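Long-range contacts in thioesterase (Pseudomonas aeruginosa, PDB 3QY3), which is a hotdog-fold thioesterase that probably hydrolyses fatty acyl-CoA thioesters: residues L67-E72 with P146-I151; V36-M41 with V91-T96. One frame throughout, in Å; residues are numbered along the deposited sequence. Where two conformers were deposited one is given.

Interaction 1: L67-E72 with P146-I151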
loop_
_atom_site.group_PDB
_atom_site.type_symbol
_atom_site.label_atom_id
_atom_site.label_comp_id
_atom_site.label_asym_id
_atom_site.label_seq_id
_atom_site.Cartn_x
_atom_site.Cartn_y
_atom_site.Cartn_z
ATOM N N LEU A 67 22.421 0.495 13.798
ATOM C CA LEU A 67 22.650 0.904 15.173
ATOM C C LEU A 67 22.009 0.027 16.238
ATOM O O LEU A 67 22.051 0.388 17.429
ATOM C CB LEU A 67 22.173 2.328 15.377
ATOM C CG LEU A 67 22.831 3.386 14.506
ATOM C CD1 LEU A 67 22.250 4.728 14.841
ATOM C CD2 LEU A 67 24.351 3.368 14.713
ATOM N N GLY A 68 21.457 -1.115 15.831
ATOM C CA GLY A 68 20.807 -2.034 16.771
ATOM C C GLY A 68 19.568 -1.482 17.447
ATOM O O GLY A 68 19.194 -1.967 18.522
ATOM N N ILE A 69 18.952 -0.458 16.836
ATOM C CA ILE A 69 17.604 0.023 17.179
ATOM C C ILE A 69 16.641 -0.812 16.311
ATOM O O ILE A 69 16.580 -0.632 15.094
ATOM C CB ILE A 69 17.459 1.559 16.825
ATOM C CG1 ILE A 69 18.276 2.404 17.792
ATOM C CG2 ILE A 69 16.016 1.995 16.857
ATOM C CD1 ILE A 69 18.735 3.708 17.202
ATOM N N ASP A 70 15.960 -1.790 16.893
ATOM C CA ASP A 70 15.304 -2.777 16.020
ATOM C C ASP A 70 13.792 -2.574 15.802
ATOM O O ASP A 70 13.209 -3.215 14.893
ATOM C CB ASP A 70 15.656 -4.215 16.432
ATOM C CG ASP A 70 17.102 -4.600 16.072
ATOM O OD1 ASP A 70 17.651 -4.133 15.012
ATOM O OD2 ASP A 70 17.680 -5.394 16.860
ATOM N N LEU A 71 13.178 -1.692 16.608
ATOM C CA LEU A 71 11.783 -1.247 16.414
ATOM C C LEU A 71 10.776 -2.355 16.782
ATOM O O LEU A 71 9.560 -2.118 16.779
ATOM C CB LEU A 71 11.538 -0.710 14.990
ATOM C CG LEU A 71 12.482 0.399 14.484
ATOM C CD1 LEU A 71 11.988 0.989 13.160
ATOM C CD2 LEU A 71 12.700 1.526 15.473
ATOM N N GLU A 72 11.345 -3.479 17.230
ATOM C CA GLU A 72 10.711 -4.783 17.403
ATOM C C GLU A 72 9.983 -4.864 18.736
ATOM O O GLU A 72 9.940 -5.933 19.352
ATOM C CB GLU A 72 11.813 -5.871 17.353
ATOM C CG GLU A 72 11.479 -7.143 16.551
ATOM C CD GLU A 72 12.704 -7.696 15.795
ATOM O OE1 GLU A 72 13.816 -7.795 16.398
ATOM O OE2 GLU A 72 12.550 -8.033 14.591
ATOM N N PRO A 146 16.109 10.244 26.563
ATOM C CA PRO A 146 17.255 10.709 25.781
ATOM C C PRO A 146 17.537 9.917 24.494
ATOM O O PRO A 146 17.195 8.740 24.361
ATOM C CB PRO A 146 18.430 10.627 26.777
ATOM C CG PRO A 146 17.781 10.535 28.137
ATOM C CD PRO A 146 16.508 9.788 27.908
ATOM N N VAL A 147 18.101 10.591 23.518
ATOM C CA VAL A 147 18.572 9.939 22.299
ATOM C C VAL A 147 19.683 8.926 22.713
ATOM O O VAL A 147 20.485 9.219 23.600
ATOM C CB VAL A 147 19.105 11.018 21.314
ATOM C CG1 VAL A 147 19.698 10.397 20.080
ATOM C CG2 VAL A 147 18.011 12.009 20.949
ATOM N N PRO A 148 19.703 7.730 22.097
ATOM C CA PRO A 148 20.695 6.697 22.392
ATOM C C PRO A 148 22.109 7.201 22.182
ATOM O O PRO A 148 22.349 8.088 21.356
ATOM C CB PRO A 148 20.401 5.620 21.338
ATOM C CG PRO A 148 18.958 5.828 20.982
ATOM C CD PRO A 148 18.745 7.296 21.065
ATOM N N ASP A 149 23.041 6.607 22.915
ATOM C CA ASP A 149 24.432 6.991 22.835
ATOM C C ASP A 149 24.988 6.870 21.427
ATOM O O ASP A 149 25.803 7.667 21.003
ATOM C CB ASP A 149 25.250 6.096 23.768
ATOM C CG ASP A 149 24.898 6.311 25.226
ATOM O OD1 ASP A 149 24.410 7.449 25.526
ATOM O OD2 ASP A 149 25.144 5.355 26.062
ATOM N N SER A 150 24.556 5.831 20.731
ATOM C CA SER A 150 25.056 5.542 19.385
ATOM C C SER A 150 24.843 6.727 18.416
ATOM O O SER A 150 25.746 7.092 17.642
ATOM C CB SER A 150 24.372 4.275 18.850
ATOM O OG SER A 150 22.971 4.449 18.790
ATOM N N ILE A 151 23.687 7.352 18.517
ATOM C CA ILE A 151 23.359 8.491 17.660
ATOM C C ILE A 151 24.095 9.741 18.088
ATOM O O ILE A 151 24.687 10.419 17.248
ATOM C CB ILE A 151 21.835 8.707 17.589
ATOM C CG1 ILE A 151 21.233 7.529 16.829
ATOM C CG2 ILE A 151 21.484 10.047 16.910
ATOM C CD1 ILE A 151 19.806 7.360 17.035
#

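Interaction 2: V36-M41 with V91-T96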
loop_
_atom_site.group_PDB
_atom_site.type_symbol
_atom_site.label_atom_id
_atom_site.label_comp_id
_atom_site.label_asym_id
_atom_site.label_seq_id
_atom_site.Cartn_x
_atom_site.Cartn_y
_atom_site.Cartn_z
ATOM N N VAL A 36 12.127 0.420 -6.659
ATOM C CA VAL A 36 10.739 0.774 -6.942
ATOM C C VAL A 36 9.991 -0.419 -7.467
ATOM O O VAL A 36 10.510 -1.156 -8.301
ATOM C CB VAL A 36 10.668 1.926 -7.967
ATOM C CG1 VAL A 36 9.226 2.244 -8.372
ATOM C CG2 VAL A 36 11.335 3.189 -7.353
ATOM N N ARG A 37 8.776 -0.608 -6.988
ATOM C CA ARG A 37 7.907 -1.679 -7.420
ATOM C C ARG A 37 6.904 -1.105 -8.370
ATOM O O ARG A 37 6.533 0.065 -8.249
ATOM C CB ARG A 37 7.143 -2.301 -6.228
ATOM C CG ARG A 37 8.025 -3.071 -5.273
ATOM C CD ARG A 37 7.218 -3.392 -3.991
ATOM N NE ARG A 37 8.054 -3.936 -2.935
ATOM C CZ ARG A 37 7.648 -4.104 -1.683
ATOM N NH1 ARG A 37 6.406 -3.790 -1.305
ATOM N NH2 ARG A 37 8.524 -4.558 -0.772
ATOM N N TRP A 38 6.485 -1.907 -9.346
ATOM C CA TRP A 38 5.566 -1.434 -10.387
ATOM C C TRP A 38 4.297 -0.936 -9.717
ATOM O O TRP A 38 3.717 0.079 -10.097
ATOM C CB TRP A 38 5.295 -2.563 -11.355
ATOM C CG TRP A 38 4.438 -2.170 -12.537
ATOM C CD1 TRP A 38 4.875 -1.661 -13.731
ATOM C CD2 TRP A 38 3.037 -2.212 -12.590
ATOM N NE1 TRP A 38 3.812 -1.393 -14.547
ATOM C CE2 TRP A 38 2.658 -1.726 -13.869
ATOM C CE3 TRP A 38 2.042 -2.663 -11.708
ATOM C CZ2 TRP A 38 1.323 -1.702 -14.298
ATOM C CZ3 TRP A 38 0.683 -2.587 -12.137
ATOM C CH2 TRP A 38 0.351 -2.084 -13.403
ATOM N N GLY A 39 3.857 -1.656 -8.684
ATOM C CA GLY A 39 2.606 -1.302 -7.939
ATOM C C GLY A 39 2.752 -0.049 -7.101
ATOM O O GLY A 39 1.758 0.366 -6.501
ATOM N N ASP A 40 3.953 0.501 -6.982
ATOM C CA ASP A 40 4.143 1.790 -6.325
ATOM C C ASP A 40 3.551 2.990 -7.164
ATOM O O ASP A 40 3.332 4.102 -6.597
ATOM C CB ASP A 40 5.615 2.110 -6.097
ATOM C CG ASP A 40 6.301 1.246 -5.032
ATOM O OD1 ASP A 40 5.630 0.543 -4.267
ATOM O OD2 ASP A 40 7.538 1.289 -5.047
HETATM N N MSE A 41 3.393 2.802 -8.492
HETATM C CA MSE A 41 2.834 3.801 -9.376
HETATM C C MSE A 41 1.345 3.944 -9.264
HETATM O O MSE A 41 0.615 2.970 -8.929
HETATM C CB MSE A 41 3.238 3.518 -10.823
HETATM C CG MSE A 41 4.702 3.603 -10.959
HETATM SE SE MSE A 41 5.289 3.628 -12.856
HETATM C CE MSE A 41 4.704 1.876 -13.388
ATOM N N VAL A 91 9.582 9.789 -10.306
ATOM C CA VAL A 91 10.300 8.543 -10.543
ATOM C C VAL A 91 9.344 7.635 -11.297
ATOM O O VAL A 91 8.154 7.559 -10.984
ATOM C CB VAL A 91 10.751 7.897 -9.250
ATOM C CG1 VAL A 91 11.359 6.467 -9.466
ATOM C CG2 VAL A 91 11.730 8.792 -8.413
ATOM N N VAL A 92 9.884 6.932 -12.283
ATOM C CA VAL A 92 9.138 5.997 -13.072
ATOM C C VAL A 92 9.784 4.610 -13.016
ATOM O O VAL A 92 10.967 4.464 -13.254
ATOM C CB VAL A 92 9.017 6.508 -14.483
ATOM C CG1 VAL A 92 8.337 5.491 -15.446
ATOM C CG2 VAL A 92 8.197 7.820 -14.510
ATOM N N HIS A 93 8.969 3.589 -12.765
ATOM C CA HIS A 93 9.449 2.192 -12.801
ATOM C C HIS A 93 9.973 1.794 -14.186
ATOM O O HIS A 93 9.397 2.173 -15.216
ATOM C CB HIS A 93 8.281 1.281 -12.400
ATOM C CG HIS A 93 8.638 -0.170 -12.236
ATOM N ND1 HIS A 93 8.658 -1.054 -13.283
ATOM C CD2 HIS A 93 8.992 -0.882 -11.133
ATOM C CE1 HIS A 93 8.983 -2.263 -12.833
ATOM N NE2 HIS A 93 9.159 -2.193 -11.527
ATOM N N PRO A 94 11.028 0.972 -14.244
ATOM C CA PRO A 94 11.829 0.453 -13.156
ATOM C C PRO A 94 12.843 1.540 -12.713
ATOM O O PRO A 94 13.384 2.264 -13.548
ATOM C CB PRO A 94 12.561 -0.723 -13.773
ATOM C CG PRO A 94 12.573 -0.461 -15.218
ATOM C CD PRO A 94 11.403 0.375 -15.553
ATOM N N ALA A 95 13.173 1.553 -11.436
ATOM C CA ALA A 95 14.137 2.487 -10.917
ATOM C C ALA A 95 14.508 2.028 -9.507
ATOM O O ALA A 95 13.769 1.276 -8.869
ATOM C CB ALA A 95 13.528 3.930 -10.851
ATOM N N THR A 96 15.670 2.475 -9.057
ATOM C CA THR A 96 16.094 2.311 -7.664
ATOM C C THR A 96 16.274 3.691 -7.049
ATOM O O THR A 96 17.086 4.506 -7.514
ATOM C CB THR A 96 17.387 1.488 -7.564
ATOM O OG1 THR A 96 17.127 0.198 -8.144
ATOM C CG2 THR A 96 17.849 1.377 -6.096
HETATM O O HOH W 1 12.421 -1.126 -10.232
#

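Interaction 1: L67-E72 with P146-I151
L67 and I69 point their side chains at I151, L67 CD1 meeting CG1 and I69 CD1 meeting the CD1 methyl of the same I151 branch. L67 CD1 lies 3.6 Å from I151 CG1, the closest approach of the contact, with the two side chains crossing at about a right angle. The same methyl passes S150, 4.0 Å from its OG. One atom further along that branch, the methyl tips of the two isoleucines touch, I69 CD1 to I151 CD1 at 3.8 Å, and I69 CD1 also reaches the ring of P148 more loosely, at 4.3 Å from CG. I151 presents its longer branch because CG1 stands anti to its own carbonyl carbon (chi1 -68°). Behind these side chains, W63 of helix 51-66 and W136 of strand 128-138 pack on I151, while F64 and P78 back I69. The backbone turns sharply between L67 and I69: G68, at positive phi, is the C' residue of a Schellman motif ending helix 51-66, with I69 N bonded to F64 O. Across the contact, P148 is the N-cap of helix 149-155. The contact thus sets the finish of one helix against the start of another through aliphatic van der Waals packing, modest in area and near the surface.

Interaction 2: V36-M41 with V91-T96
W38 and H93 meet at a steep angle, the edge of the indole turned to the face of the imidazole: the W38 five-membered ring and the H93 ring have centroids 5.3 Å apart and planes at 86°. Both side chains hold CG anti to the backbone N (chi1 -176° for W38). W38 CB stands almost on the normal of the H93 ring, 3.9 Å from its centroid, a CH-pi contact, and P94 CB lies over the rim of the opposite face. At the ring edge, near its plane, H93 CD2 approaches V36 O to 3.2 Å. M41, a selenomethionine bent at chi3, crosses H93 at about a right angle and rests SE and CE against its CB, each at 3.8 Å. V36 spreads its two methyls: CG2 packs on V91 CG1 and A95 CB, while CG1 lies near H93. Its backbone provides the direct polar link: V36 N donates to A95 O at 2.9 Å with an angle of 165°, and a water bridges V36 O to A95 N. Within 36-41, R37 N bonds to D40 OD2 from above the carboxylate plane, and Y55 OH also bonds to this oxygen. A third subunit adds further polar partners: its E58 bonds to W38 N and H93 NE2, its Q54 to R37 NH1, and its R37 forms a salt bridge with D40. H93 N is buried without a partner. The packing on H93 and its NE2 bond to a carboxylate probably restrict the rotation of the imidazole. Because E58 of the third subunit grips both W38 N and H93 NE2, the same pair also forms part of a subunit interface.

Overall arrangement
From the N terminus, strand 28-35 runs into 36-41, the first half of interaction 2. Helix 51-66, the long helix of the hotdog fold, follows and ends at 67-72, the first half of interaction 1. Strand 76-87 then leads to 91-96, which closes interaction 2 across a 49-residue span holding that helix, just before strand 96-106. Further strands precede 146-151, where interaction 1 closes over 73 residues at the C-terminal helix. The segments therefore alternate and the two loops cross. Their centres are 31 Å apart, on opposite sides of the chain's centre: interaction 2 ties the loop after strand 28-35 to the loop before strand 96-106, while interaction 1 ties the helix end to the C-terminal helix.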